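Local coordinates for protein (R)-2-hydroxyglutaryl-CoA dehydratase activating ATPase (Acidaminococcus fermentans, PDB 1HUX) that hydrolyses ATP slowly and, as a homodimer sharing one [4Fe-4S] cluster, activates 2-hydroxyglutaryl-CoA dehydratase by ATP-dependent electron transfer, at residues S15-L20 against S46-N51; V27-V32 against A242-A247. All blocks are in the same frame, centred on the assembly; numbering follows the deposited sequence.

Contact 1. Residues S15-L20 against S46-N51. With ADP (adenosine-5'-diphosphate), chain D.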
ATOM      1  N   SER A  15      14.519  10.603  16.760  1.00 16.06           N
ATOM      2  CA  SER A  15      15.945  10.439  16.962  1.00 16.06           C
ATOM      3  C   SER A  15      16.096  10.080  18.432  1.00 16.06           C
ATOM      4  O   SER A  15      15.670  10.843  19.312  1.00 16.06           O
ATOM      5  CB  SER A  15      16.666  11.748  16.642  1.00 25.70           C
ATOM      6  OG  SER A  15      18.050  11.542  16.504  1.00 25.70           O
ATOM      7  N   LYS A  16      16.659   8.901  18.697  1.00 11.97           N
ATOM      8  CA  LYS A  16      16.858   8.435  20.074  1.00 11.97           C
ATOM      9  C   LYS A  16      18.342   8.480  20.405  1.00 11.97           C
ATOM     10  O   LYS A  16      19.196   8.326  19.517  1.00 11.97           O
ATOM     11  CB  LYS A  16      16.335   7.000  20.264  1.00 10.23           C
ATOM     12  CG  LYS A  16      14.794   6.815  20.291  1.00 10.23           C
ATOM     13  CD  LYS A  16      14.156   7.041  18.931  1.00 10.23           C
ATOM     14  CE  LYS A  16      14.724   6.126  17.858  1.00 10.23           C
ATOM     15  NZ  LYS A  16      14.173   6.472  16.512  1.00 10.23           N
ATOM     16  N   CYS A  17      18.642   8.701  21.684  1.00 10.23           N
ATOM     17  CA  CYS A  17      20.013   8.780  22.149  1.00 10.23           C
ATOM     18  C   CYS A  17      20.227   8.021  23.427  1.00 10.23           C
ATOM     19  O   CYS A  17      19.362   7.981  24.315  1.00 10.23           O
ATOM     20  CB  CYS A  17      20.426  10.228  22.387  1.00 25.82           C
ATOM     21  SG  CYS A  17      20.920  11.144  20.920  1.00 25.82           S
ATOM     22  N   ILE A  18      21.412   7.429  23.519  1.00 24.49           N
ATOM     23  CA  ILE A  18      21.803   6.687  24.700  1.00 24.49           C
ATOM     24  C   ILE A  18      23.252   6.994  25.082  1.00 24.49           C
ATOM     25  O   ILE A  18      24.116   7.178  24.216  1.00 24.49           O
ATOM     26  CB  ILE A  18      21.647   5.161  24.476  1.00 20.11           C
ATOM     27  CG1 ILE A  18      20.165   4.781  24.544  1.00 20.11           C
ATOM     28  CG2 ILE A  18      22.443   4.382  25.542  1.00 20.11           C
ATOM     29  CD1 ILE A  18      19.558   4.927  25.939  1.00 20.11           C
ATOM     30  N   ILE A  19      23.498   7.067  26.390  1.00 10.23           N
ATOM     31  CA  ILE A  19      24.837   7.301  26.926  1.00 10.23           C
ATOM     32  C   ILE A  19      25.047   6.282  28.032  1.00 10.23           C
ATOM     33  O   ILE A  19      24.243   6.200  28.973  1.00 10.23           O
ATOM     34  CB  ILE A  19      24.982   8.713  27.569  1.00 16.50           C
ATOM     35  CG1 ILE A  19      24.895   9.804  26.507  1.00 16.50           C
ATOM     36  CG2 ILE A  19      26.324   8.838  28.270  1.00 16.50           C
ATOM     37  CD1 ILE A  19      24.905  11.221  27.112  1.00 16.50           C
ATOM     38  N   LEU A  20      26.105   5.490  27.922  1.00 12.33           N
ATOM     39  CA  LEU A  20      26.380   4.523  28.978  1.00 12.33           C
ATOM     40  C   LEU A  20      27.819   4.559  29.488  1.00 12.33           C
ATOM     41  O   LEU A  20      28.771   4.927  28.765  1.00 12.33           O
ATOM     42  CB  LEU A  20      25.986   3.095  28.556  1.00 34.88           C
ATOM     43  CG  LEU A  20      26.113   2.623  27.109  1.00 34.88           C
ATOM     44  CD1 LEU A  20      27.522   2.853  26.595  1.00 34.88           C
ATOM     45  CD2 LEU A  20      25.748   1.158  27.055  1.00 34.88           C
ATOM     46  N   SER A  46      21.726  17.016  22.532  1.00 25.08           N
ATOM     47  CA  SER A  46      21.770  18.010  23.596  1.00 25.08           C
ATOM     48  C   SER A  46      20.946  17.466  24.762  1.00 25.08           C
ATOM     49  O   SER A  46      21.382  17.472  25.917  1.00 25.08           O
ATOM     50  CB  SER A  46      21.155  19.310  23.098  1.00 12.72           C
ATOM     51  OG  SER A  46      21.545  19.558  21.753  1.00 12.72           O
ATOM     52  N   GLU A  47      19.743  16.994  24.438  1.00 12.49           N
ATOM     53  CA  GLU A  47      18.840  16.426  25.426  1.00 12.49           C
ATOM     54  C   GLU A  47      19.549  15.413  26.332  1.00 12.49           C
ATOM     55  O   GLU A  47      19.444  15.495  27.559  1.00 12.49           O
ATOM     56  CB  GLU A  47      17.674  15.726  24.728  1.00 91.53           C
ATOM     57  CG  GLU A  47      16.823  16.619  23.850  1.00 91.53           C
ATOM     58  CD  GLU A  47      15.885  17.496  24.641  1.00 91.53           C
ATOM     59  OE1 GLU A  47      15.020  18.151  24.015  1.00 91.53           O
ATOM     60  OE2 GLU A  47      16.011  17.531  25.885  1.00 91.53           O
ATOM     61  N   VAL A  48      20.257  14.455  25.729  1.00 13.96           N
ATOM     62  CA  VAL A  48      20.941  13.435  26.524  1.00 13.96           C
ATOM     63  C   VAL A  48      22.015  14.052  27.381  1.00 13.96           C
ATOM     64  O   VAL A  48      22.008  13.917  28.616  1.00 13.96           O
ATOM     65  CB  VAL A  48      21.623  12.343  25.654  1.00 36.20           C
ATOM     66  CG1 VAL A  48      20.916  10.994  25.860  1.00 36.20           C
ATOM     67  CG2 VAL A  48      21.633  12.758  24.204  1.00 36.20           C
ATOM     68  N   LEU A  49      22.937  14.732  26.710  1.00 18.28           N
ATOM     69  CA  LEU A  49      24.032  15.364  27.404  1.00 18.28           C
ATOM     70  C   LEU A  49      23.503  16.126  28.620  1.00 18.28           C
ATOM     71  O   LEU A  49      24.056  16.014  29.724  1.00 18.28           O
ATOM     72  CB  LEU A  49      24.797  16.260  26.432  1.00 10.23           C
ATOM     73  CG  LEU A  49      25.610  15.427  25.423  1.00 10.23           C
ATOM     74  CD1 LEU A  49      26.126  16.284  24.275  1.00 10.23           C
ATOM     75  CD2 LEU A  49      26.747  14.734  26.153  1.00 10.23           C
ATOM     76  N   GLU A  50      22.409  16.862  28.436  1.00 19.26           N
ATOM     77  CA  GLU A  50      21.830  17.614  29.539  1.00 19.26           C
ATOM     78  C   GLU A  50      21.348  16.686  30.632  1.00 19.26           C
ATOM     79  O   GLU A  50      21.760  16.807  31.786  1.00 19.26           O
ATOM     80  CB  GLU A  50      20.669  18.478  29.060  1.00 78.25           C
ATOM     81  CG  GLU A  50      21.102  19.721  28.322  1.00 78.25           C
ATOM     82  CD  GLU A  50      19.968  20.709  28.167  1.00 78.25           C
ATOM     83  OE1 GLU A  50      18.948  20.344  27.538  1.00 78.25           O
ATOM     84  OE2 GLU A  50      20.099  21.844  28.678  1.00 78.25           O
ATOM     85  N   ASN A  51      20.476  15.756  30.263  1.00 38.36           N
ATOM     86  CA  ASN A  51      19.933  14.807  31.220  1.00 38.36           C
ATOM     87  C   ASN A  51      21.052  14.182  32.037  1.00 38.36           C
ATOM     88  O   ASN A  51      20.908  13.982  33.246  1.00 38.36           O
ATOM     89  CB  ASN A  51      19.152  13.710  30.487  1.00 53.32           C
ATOM     90  CG  ASN A  51      17.916  14.241  29.769  1.00 53.32           C
ATOM     91  OD1 ASN A  51      17.053  14.880  30.377  1.00 53.32           O
ATOM     92  ND2 ASN A  51      17.821  13.965  28.472  1.00 53.32           N
TER
HETATM   93  PB  ADP D 506      12.157   5.232  13.278  1.00 47.40           P
HETATM   94  O1B ADP D 506      12.349   3.794  12.886  1.00 52.98           O
HETATM   95  O2B ADP D 506      13.296   5.828  14.161  1.00 51.19           O
HETATM   96  O3B ADP D 506      11.777   6.139  12.122  1.00 40.91           O
HETATM   97  PA  ADP D 506      10.722   4.623  15.629  1.00 30.62           P
HETATM   98  O1A ADP D 506      11.147   5.578  16.713  1.00 43.37           O
HETATM   99  O2A ADP D 506      11.192   3.240  15.703  1.00 13.33           O
HETATM  100  O3A ADP D 506      11.019   5.291  14.212  1.00 17.84           O
HETATM  101  O5' ADP D 506       9.169   4.700  15.495  1.00 42.87           O
HETATM  102  C5' ADP D 506       8.417   4.241  16.488  1.00 44.56           C
HETATM  103  C4' ADP D 506       7.000   4.026  16.109  1.00 50.86           C
HETATM  104  O4' ADP D 506       6.236   3.713  17.312  1.00 56.51           O
HETATM  105  C3' ADP D 506       6.170   5.203  15.363  1.00 26.09           C
HETATM  106  O3' ADP D 506       5.213   4.664  14.419  1.00 39.80           O
HETATM  107  C2' ADP D 506       5.581   5.874  16.589  1.00 31.00           C
HETATM  108  O2' ADP D 506       4.355   6.659  16.420  1.00 45.67           O
HETATM  109  C1' ADP D 506       5.303   4.670  17.478  1.00 32.96           C
HETATM  110  N9  ADP D 506       4.972   4.948  18.895  1.00 40.19           N
HETATM  111  C8  ADP D 506       5.647   5.780  19.690  1.00 25.16           C
HETATM  112  N7  ADP D 506       5.167   5.836  20.860  1.00 23.78           N
HETATM  113  C5  ADP D 506       4.077   4.974  20.836  1.00 28.86           C
HETATM  114  C6  ADP D 506       3.112   4.550  21.811  1.00 29.58           C
HETATM  115  N6  ADP D 506       3.102   5.016  23.093  1.00 20.76           N
HETATM  116  N1  ADP D 506       2.164   3.647  21.423  1.00 26.59           N
HETATM  117  C2  ADP D 506       2.164   3.192  20.160  1.00 34.60           C
HETATM  118  N3  ADP D 506       3.030   3.525  19.182  1.00 20.60           N
HETATM  119  C4  ADP D 506       3.963   4.423  19.592  1.00 36.76           C

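Contact 2. Residues V27-V32 against A242-A247. With ADP (adenosine-5'-diphosphate), chain D.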
ATOM      1  N   VAL A  27      23.173   5.700  31.534  1.00 19.02           N
ATOM      2  CA  VAL A  27      23.148   6.857  32.424  1.00 19.02           C
ATOM      3  C   VAL A  27      22.044   7.810  31.999  1.00 19.02           C
ATOM      4  O   VAL A  27      21.408   8.446  32.833  1.00 19.02           O
ATOM      5  CB  VAL A  27      24.524   7.598  32.448  1.00 14.67           C
ATOM      6  CG1 VAL A  27      25.616   6.664  33.037  1.00 14.67           C
ATOM      7  CG2 VAL A  27      24.902   8.069  31.042  1.00 14.67           C
ATOM      8  N   ALA A  28      21.795   7.888  30.701  1.00 13.06           N
ATOM      9  CA  ALA A  28      20.756   8.771  30.220  1.00 13.06           C
ATOM     10  C   ALA A  28      20.367   8.453  28.785  1.00 13.06           C
ATOM     11  O   ALA A  28      21.173   7.904  28.007  1.00 13.06           O
ATOM     12  CB  ALA A  28      21.217  10.216  30.323  1.00 19.85           C
ATOM     13  N   LYS A  29      19.129   8.811  28.438  1.00 19.58           N
ATOM     14  CA  LYS A  29      18.600   8.592  27.093  1.00 19.58           C
ATOM     15  C   LYS A  29      17.733   9.768  26.713  1.00 19.58           C
ATOM     16  O   LYS A  29      17.339  10.552  27.569  1.00 19.58           O
ATOM     17  CB  LYS A  29      17.743   7.327  27.047  1.00 19.19           C
ATOM     18  CG  LYS A  29      16.542   7.348  27.985  1.00 19.19           C
ATOM     19  CD  LYS A  29      15.511   6.345  27.540  1.00 19.19           C
ATOM     20  CE  LYS A  29      14.387   6.236  28.528  1.00 19.19           C
ATOM     21  NZ  LYS A  29      14.921   5.623  29.774  1.00 19.19           N
ATOM     22  N   SER A  30      17.426   9.887  25.432  1.00 32.63           N
ATOM     23  CA  SER A  30      16.576  10.970  24.990  1.00 32.63           C
ATOM     24  C   SER A  30      15.855  10.588  23.692  1.00 32.63           C
ATOM     25  O   SER A  30      16.250   9.640  23.000  1.00 32.63           O
ATOM     26  CB  SER A  30      17.411  12.249  24.819  1.00 10.23           C
ATOM     27  OG  SER A  30      18.097  12.291  23.578  1.00 10.23           O
ATOM     28  N   LEU A  31      14.794  11.325  23.372  1.00 13.85           N
ATOM     29  CA  LEU A  31      14.010  11.063  22.177  1.00 13.85           C
ATOM     30  C   LEU A  31      13.406  12.363  21.669  1.00 13.85           C
ATOM     31  O   LEU A  31      12.720  13.063  22.410  1.00 13.85           O
ATOM     32  CB  LEU A  31      12.906  10.057  22.519  1.00 12.10           C
ATOM     33  CG  LEU A  31      11.838   9.687  21.488  1.00 12.10           C
ATOM     34  CD1 LEU A  31      12.397   9.524  20.090  1.00 12.10           C
ATOM     35  CD2 LEU A  31      11.217   8.413  21.945  1.00 12.10           C
ATOM     36  N   VAL A  32      13.653  12.676  20.405  1.00 11.13           N
ATOM     37  CA  VAL A  32      13.153  13.906  19.817  1.00 11.13           C
ATOM     38  C   VAL A  32      12.543  13.670  18.445  1.00 11.13           C
ATOM     39  O   VAL A  32      13.183  13.081  17.568  1.00 11.13           O
ATOM     40  CB  VAL A  32      14.293  14.942  19.671  1.00 26.67           C
ATOM     41  CG1 VAL A  32      13.806  16.157  18.861  1.00 26.67           C
ATOM     42  CG2 VAL A  32      14.789  15.359  21.042  1.00 26.67           C
ATOM     43  N   ALA A 242      12.620  -0.442  24.778  1.00 28.40           N
ATOM     44  CA  ALA A 242      12.314  -0.950  23.452  1.00 28.40           C
ATOM     45  C   ALA A 242      12.676  -0.006  22.311  1.00 28.40           C
ATOM     46  O   ALA A 242      13.422  -0.383  21.407  1.00 28.40           O
ATOM     47  CB  ALA A 242      10.845  -1.319  23.378  1.00 37.94           C
ATOM     48  N   GLN A 243      12.167   1.223  22.359  1.00 17.94           N
ATOM     49  CA  GLN A 243      12.416   2.199  21.293  1.00 17.94           C
ATOM     50  C   GLN A 243      13.824   2.793  21.290  1.00 17.94           C
ATOM     51  O   GLN A 243      14.230   3.457  20.327  1.00 17.94           O
ATOM     52  CB  GLN A 243      11.374   3.318  21.379  1.00 10.23           C
ATOM     53  CG  GLN A 243      11.463   4.356  20.272  1.00 10.23           C
ATOM     54  CD  GLN A 243      10.308   5.342  20.315  1.00 10.23           C
ATOM     55  OE1 GLN A 243       9.668   5.535  21.370  1.00 10.23           O
ATOM     56  NE2 GLN A 243      10.040   5.985  19.181  1.00 10.23           N
ATOM     57  N   TYR A 244      14.567   2.546  22.363  1.00 22.95           N
ATOM     58  CA  TYR A 244      15.922   3.062  22.490  1.00 22.95           C
ATOM     59  C   TYR A 244      16.945   1.982  22.187  1.00 22.95           C
ATOM     60  O   TYR A 244      18.143   2.148  22.441  1.00 22.95           O
ATOM     61  CB  TYR A 244      16.165   3.572  23.908  1.00 30.78           C
ATOM     62  CG  TYR A 244      15.267   4.714  24.318  1.00 30.78           C
ATOM     63  CD1 TYR A 244      14.131   4.491  25.099  1.00 30.78           C
ATOM     64  CD2 TYR A 244      15.545   6.020  23.922  1.00 30.78           C
ATOM     65  CE1 TYR A 244      13.292   5.540  25.472  1.00 30.78           C
ATOM     66  CE2 TYR A 244      14.717   7.075  24.290  1.00 30.78           C
ATOM     67  CZ  TYR A 244      13.590   6.827  25.063  1.00 30.78           C
ATOM     68  OH  TYR A 244      12.741   7.858  25.403  1.00 30.78           O
ATOM     69  N   ASN A 245      16.478   0.867  21.641  1.00 23.84           N
ATOM     70  CA  ASN A 245      17.363  -0.247  21.334  1.00 23.84           C
ATOM     71  C   ASN A 245      18.412   0.118  20.296  1.00 23.84           C
ATOM     72  O   ASN A 245      19.592  -0.142  20.477  1.00 23.84           O
ATOM     73  CB  ASN A 245      16.546  -1.439  20.839  1.00 22.59           C
ATOM     74  CG  ASN A 245      17.340  -2.731  20.853  1.00 22.59           C
ATOM     75  OD1 ASN A 245      16.817  -3.814  20.569  1.00 22.59           O
ATOM     76  ND2 ASN A 245      18.616  -2.623  21.187  1.00 22.59           N
ATOM     77  N   GLY A 246      17.984   0.724  19.203  1.00 14.50           N
ATOM     78  CA  GLY A 246      18.938   1.076  18.167  1.00 14.50           C
ATOM     79  C   GLY A 246      20.054   1.951  18.706  1.00 14.50           C
ATOM     80  O   GLY A 246      21.220   1.805  18.329  1.00 14.50           O
ATOM     81  N   ALA A 247      19.688   2.868  19.597  1.00 16.49           N
ATOM     82  CA  ALA A 247      20.654   3.779  20.178  1.00 16.49           C
ATOM     83  C   ALA A 247      21.535   2.985  21.126  1.00 16.49           C
ATOM     84  O   ALA A 247      22.767   3.074  21.068  1.00 16.49           O
ATOM     85  CB  ALA A 247      19.930   4.906  20.924  1.00 10.23           C
TER
HETATM   86  PB  ADP D 506      12.157   5.232  13.278  1.00 47.40           P
HETATM   87  O1B ADP D 506      12.349   3.794  12.886  1.00 52.98           O
HETATM   88  O2B ADP D 506      13.296   5.828  14.161  1.00 51.19           O
HETATM   89  O3B ADP D 506      11.777   6.139  12.122  1.00 40.91           O
HETATM   90  PA  ADP D 506      10.722   4.623  15.629  1.00 30.62           P
HETATM   91  O1A ADP D 506      11.147   5.578  16.713  1.00 43.37           O
HETATM   92  O2A ADP D 506      11.192   3.240  15.703  1.00 13.33           O
HETATM   93  O3A ADP D 506      11.019   5.291  14.212  1.00 17.84           O
HETATM   94  O5' ADP D 506       9.169   4.700  15.495  1.00 42.87           O
HETATM   95  C5' ADP D 506       8.417   4.241  16.488  1.00 44.56           C
HETATM   96  C4' ADP D 506       7.000   4.026  16.109  1.00 50.86           C
HETATM   97  O4' ADP D 506       6.236   3.713  17.312  1.00 56.51           O
HETATM   98  C3' ADP D 506       6.170   5.203  15.363  1.00 26.09           C
HETATM   99  O3' ADP D 506       5.213   4.664  14.419  1.00 39.80           O
HETATM  100  C2' ADP D 506       5.581   5.874  16.589  1.00 31.00           C
HETATM  101  O2' ADP D 506       4.355   6.659  16.420  1.00 45.67           O
HETATM  102  C1' ADP D 506       5.303   4.670  17.478  1.00 32.96           C
HETATM  103  N9  ADP D 506       4.972   4.948  18.895  1.00 40.19           N
HETATM  104  C8  ADP D 506       5.647   5.780  19.690  1.00 25.16           C
HETATM  105  N7  ADP D 506       5.167   5.836  20.860  1.00 23.78           N
HETATM  106  C5  ADP D 506       4.077   4.974  20.836  1.00 28.86           C
HETATM  107  C6  ADP D 506       3.112   4.550  21.811  1.00 29.58           C
HETATM  108  N6  ADP D 506       3.102   5.016  23.093  1.00 20.76           N
HETATM  109  N1  ADP D 506       2.164   3.647  21.423  1.00 26.59           N
HETATM  110  C2  ADP D 506       2.164   3.192  20.160  1.00 34.60           C
HETATM  111  N3  ADP D 506       3.030   3.525  19.182  1.00 20.60           N
HETATM  112  C4  ADP D 506       3.963   4.423  19.592  1.00 36.76           C

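Contact 1. Residues S15-L20 against S46-N51
Val48 of helix 40-52 rests on Cys17 and Ile19 of strand 14-21. It is the main helix residue of the contact, buried and directed at the strand. Both its methyls press on Cys17 CB from the helix side: Val48 CG2 lies 3.3 Å from Cys17 CB, with CG1 a little farther. CG2 meets the sulfur too, with Val48 CG2 to Cys17 SG at 3.7 Å. Ser44 and Ile45, about one turn earlier on the helix, also touch Cys17. Two residues on along the strand, Ile19 leans its CD1 against Val48 CB at 3.8 Å, and the two side chains meet at a slant. Ile19 CG1 stands anti to the carbonyl carbon (chi1 -68°), and with chi2 extended its CD1 is carried out to the helix. Leu49 comes next. Its backbone N lies near that same Ile19 methyl, and the end of its side chain comes nearer the strand, with Leu49 CD2 4.1 Å from Ile19 CD1. The short axes run 8.3 Å apart at 33°, helix and strand pointing roughly the same way. No hydrogen bond joins the two segments. The chemistry is therefore apolar: methyl, methylene and thiol groups hold the helix to this face of the sheet.

Contact 2. Residues V27-V32 against A242-A247
Tyr244, at the N-cap position of helix 245-257, stands against strand 25-33 and meets Lys29, Ser30 and Leu31. The lysine can be followed from its root. Lys29 CG sits between the backbone N and the carbonyl carbon (chi1 60°), which turns the chain across the tyrosine ring. Lys29 CB lies 4.0 Å from Tyr244 CD2. CG comes next to CE2 and CZ. CD lies over the centre of one ring face in the manner of a CH-pi contact, though the modelled spacing is too short to be trusted. CE continues above CE1 and CZ. The chain then bends at chi4, and Lys29 NZ ends 5.1 Å from the Tyr244 ring centroid, a long and at most weak cation-pi attraction. The two side chains cross at about a right angle. At the ring edge Ser30 O lies near the plane, 3.3 Å from Tyr244 CE2. Leu31 CB approaches Tyr244 OH at 3.6 Å. Leu31 CD2 lies 3.3 Å from Gln243 OE1. Gln243 is extended, with CG anti to its backbone N (chi1 -176°), and Gln243 NE2 gives a nearly straight hydrogen bond of 2.7 Å to ADP O1A (165°). Gln220 bonds weakly to Gln243 OE1. This is the nucleotide site of an actin-fold ATPase, where the segment just before helix 245-257 meets both the sheet edge and the alpha-phosphate.

How the contacts relate
Contacts 1 and 2 lie on one mixed sheet, with centres about 8 Å apart. Strands 14-21 and 25-33 are antiparallel neighbours in it. Probable hydrogen bonds join them at Ile19 O to Val27 N (2.8 Å) and Cys17 N to Ser30 O (2.9 Å). A classic beta bulge sets Val27 and Ala28 both against Ile19. Helix 40-52 packs on one face in contact 1. On the other face Ile18 touches helix 245-257 through Ala247 and Ala251, and Lys29 meets Tyr244 just before that helix. Both contacts reach ADP. Lys16 NZ bonds ADP O1A at 3.2 Å, the same oxygen that takes Gln243 NE2, and lies 2.6 Å from ADP O2B. The alpha-phosphate thus meets both strand 14-21 and segment 242-247.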